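Local coordinates for protein glycerol-3-phosphate dehydrogenase [NAD(+)] (Dunaliella salina, PDB 6IUY) that probably interconverts dihydroxyacetone phosphate and glycerol 3-phosphate with NAD, and carries an additional phosphatase-type domain that enables direct conversion of dihydroxyacetone phosphate to glycerol, at residues 493-498 against 585-590. Sequence-based numbering, arbitrary orientation.
Sequences SEMRKF and PLFTTI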
loop_
_atom_site.group_PDB
_atom_site.type_symbol
_atom_site.label_atom_id
_atom_site.label_comp_id
_atom_site.label_asym_id
_atom_site.label_seq_id
_atom_site.Cartn_x
_atom_site.Cartn_y
_atom_site.Cartn_z
ATOM N N SER A 493 -5.630 0.715 -8.046
ATOM C CA SER A 493 -6.195 2.046 -7.828
ATOM C C SER A 493 -7.725 2.006 -7.858
ATOM O O SER A 493 -8.393 2.751 -7.124
ATOM C CB SER A 493 -5.624 3.047 -8.858
ATOM O OG SER A 493 -6.623 3.881 -9.411
ATOM N N GLU A 494 -8.290 1.122 -8.675
ATOM C CA GLU A 494 -9.748 0.998 -8.713
ATOM C C GLU A 494 -10.296 0.153 -7.549
ATOM O O GLU A 494 -11.404 0.384 -7.100
ATOM C CB GLU A 494 -10.209 0.407 -10.034
ATOM C CG GLU A 494 -10.022 1.322 -11.203
ATOM C CD GLU A 494 -10.673 0.771 -12.429
ATOM O OE1 GLU A 494 -10.255 1.138 -13.555
ATOM O OE2 GLU A 494 -11.611 -0.050 -12.260
ATOM N N MET A 495 -9.524 -0.817 -7.072
ATOM C CA MET A 495 -9.883 -1.529 -5.852
ATOM C C MET A 495 -10.047 -0.510 -4.730
ATOM O O MET A 495 -11.091 -0.448 -4.064
ATOM C CB MET A 495 -8.817 -2.566 -5.492
ATOM C CG MET A 495 -8.838 -3.810 -6.389
ATOM S SD MET A 495 -7.345 -4.823 -6.248
ATOM C CE MET A 495 -7.316 -5.301 -4.511
ATOM N N ARG A 496 -8.995 0.291 -4.559
ATOM C CA ARG A 496 -8.929 1.422 -3.641
ATOM C C ARG A 496 -10.131 2.350 -3.733
ATOM O O ARG A 496 -10.728 2.704 -2.728
ATOM C CB ARG A 496 -7.651 2.217 -3.921
ATOM C CG ARG A 496 -7.184 3.056 -2.750
ATOM C CD ARG A 496 -5.780 3.559 -2.969
ATOM N NE ARG A 496 -5.426 4.621 -2.030
ATOM C CZ ARG A 496 -5.232 5.894 -2.373
ATOM N NH1 ARG A 496 -5.352 6.267 -3.642
ATOM N NH2 ARG A 496 -4.900 6.792 -1.445
ATOM N N LYS A 497 -10.480 2.741 -4.950
ATOM C CA LYS A 497 -11.590 3.652 -5.197
ATOM C C LYS A 497 -12.943 3.021 -4.846
ATOM O O LYS A 497 -13.791 3.644 -4.206
ATOM C CB LYS A 497 -11.575 4.076 -6.663
ATOM C CG LYS A 497 -12.460 5.233 -7.010
ATOM C CD LYS A 497 -12.536 5.407 -8.529
ATOM C CE LYS A 497 -13.085 6.783 -8.878
ATOM N NZ LYS A 497 -13.493 6.925 -10.303
ATOM N N PHE A 498 -13.146 1.783 -5.271
ATOM C CA PHE A 498 -14.377 1.068 -4.955
ATOM C C PHE A 498 -14.533 0.901 -3.439
ATOM O O PHE A 498 -15.626 1.030 -2.890
ATOM C CB PHE A 498 -14.369 -0.290 -5.658
ATOM C CG PHE A 498 -15.692 -0.980 -5.673
ATOM C CD1 PHE A 498 -16.609 -0.700 -6.653
ATOM C CD2 PHE A 498 -16.003 -1.936 -4.712
ATOM C CE1 PHE A 498 -17.815 -1.332 -6.675
ATOM C CE2 PHE A 498 -17.213 -2.578 -4.735
ATOM C CZ PHE A 498 -18.121 -2.273 -5.717
ATOM N N PRO A 585 -12.959 2.476 -15.079
ATOM C CA PRO A 585 -12.782 2.093 -16.484
ATOM C C PRO A 585 -12.166 0.701 -16.647
ATOM O O PRO A 585 -12.607 -0.009 -17.532
ATOM C CB PRO A 585 -11.855 3.188 -17.038
ATOM C CG PRO A 585 -11.169 3.755 -15.833
ATOM C CD PRO A 585 -12.186 3.677 -14.725
ATOM N N LEU A 586 -11.191 0.301 -15.830
ATOM C CA LEU A 586 -10.574 -0.996 -16.087
ATOM C C LEU A 586 -11.542 -2.127 -15.748
ATOM O O LEU A 586 -11.657 -3.083 -16.515
ATOM C CB LEU A 586 -9.264 -1.166 -15.312
ATOM C CG LEU A 586 -8.564 -2.532 -15.479
ATOM C CD1 LEU A 586 -8.081 -2.771 -16.911
ATOM C CD2 LEU A 586 -7.407 -2.658 -14.516
ATOM N N PHE A 587 -12.228 -2.023 -14.605
ATOM C CA PHE A 587 -13.240 -3.016 -14.231
ATOM C C PHE A 587 -14.240 -3.168 -15.373
ATOM O O PHE A 587 -14.650 -4.269 -15.734
ATOM C CB PHE A 587 -13.983 -2.614 -12.950
ATOM C CG PHE A 587 -13.180 -2.782 -11.693
ATOM C CD1 PHE A 587 -11.908 -3.315 -11.724
ATOM C CD2 PHE A 587 -13.714 -2.413 -10.472
ATOM C CE1 PHE A 587 -11.184 -3.475 -10.547
ATOM C CE2 PHE A 587 -12.996 -2.568 -9.303
ATOM C CZ PHE A 587 -11.732 -3.098 -9.335
ATOM N N THR A 588 -14.621 -2.046 -15.960
ATOM C CA THR A 588 -15.645 -2.058 -16.981
ATOM C C THR A 588 -15.156 -2.650 -18.292
ATOM O O THR A 588 -15.886 -3.423 -18.930
ATOM C CB THR A 588 -16.186 -0.651 -17.241
ATOM O OG1 THR A 588 -16.955 -0.232 -16.113
ATOM C CG2 THR A 588 -17.088 -0.639 -18.485
ATOM N N THR A 589 -13.938 -2.313 -18.719
ATOM C CA THR A 589 -13.516 -2.865 -20.004
ATOM C C THR A 589 -13.166 -4.345 -19.861
ATOM O O THR A 589 -13.321 -5.099 -20.813
ATOM C CB THR A 589 -12.344 -2.083 -20.658
ATOM O OG1 THR A 589 -11.122 -2.815 -20.549
ATOM C CG2 THR A 589 -12.183 -0.712 -20.073
ATOM N N ILE A 590 -12.750 -4.786 -18.676
ATOM C CA ILE A 590 -12.575 -6.229 -18.448
ATOM C C ILE A 590 -13.890 -7.013 -18.617
ATOM O O ILE A 590 -13.895 -8.109 -19.189
ATOM C CB ILE A 590 -12.010 -6.517 -17.044
ATOM C CG1 ILE A 590 -10.558 -6.050 -16.935
ATOM C CG2 ILE A 590 -12.131 -8.000 -16.726
ATOM C CD1 ILE A 590 -9.963 -6.178 -15.529
#
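Glu494 accepts two backbone amides from the first turn of helix 585-594 with its two carboxylate oxygens, which shows how a side chain distant in sequence can satisfy a helix N-terminus. Its OE1 accepts the amide of Leu586 through the syn lone pair, N to OE1 2.6 Å with an N-H...O angle of 154°. OE2 takes the next amide, Phe587 N, at 3.1 Å; this bond is straighter, at 163°, and reaches the syn side 20° out of the carboxylate plane. Two amides of a first turn, which lack a carbonyl one turn earlier in the helix, are thus satisfied by one bidentate group. Pro585, having no N-H, donates nothing, and its CD merely lies 3.4 Å from OE1. Gln490 NE2, one turn back on helix 481-502, gives OE1 a second donor, which would help to fix the orientation of the carboxylate.

Beyond CG the Glu494 chain runs extended, antiparallel to the Phe587 side chain. The ring therefore carries Glu494 along one face: CB stands 4.1 Å from the ring centroid in a CH-pi contact, while OE2 sits above the plane, displaced toward the rim. At the far end, Phe587 CZ touches Met495 CG at 4.2 Å; Met495 in turn packs on Lys464, a dihydroxyacetone phosphate-binding residue on helix 454-477.

The axes of the two segments approach to 10.2 Å in the all-helical C-terminal part of the dehydrogenase. Buried and facing the positive end of a helix dipole, the carboxylate is probably stabilised as an anion, its charge shared by two oxygens that each accept an amide N-H.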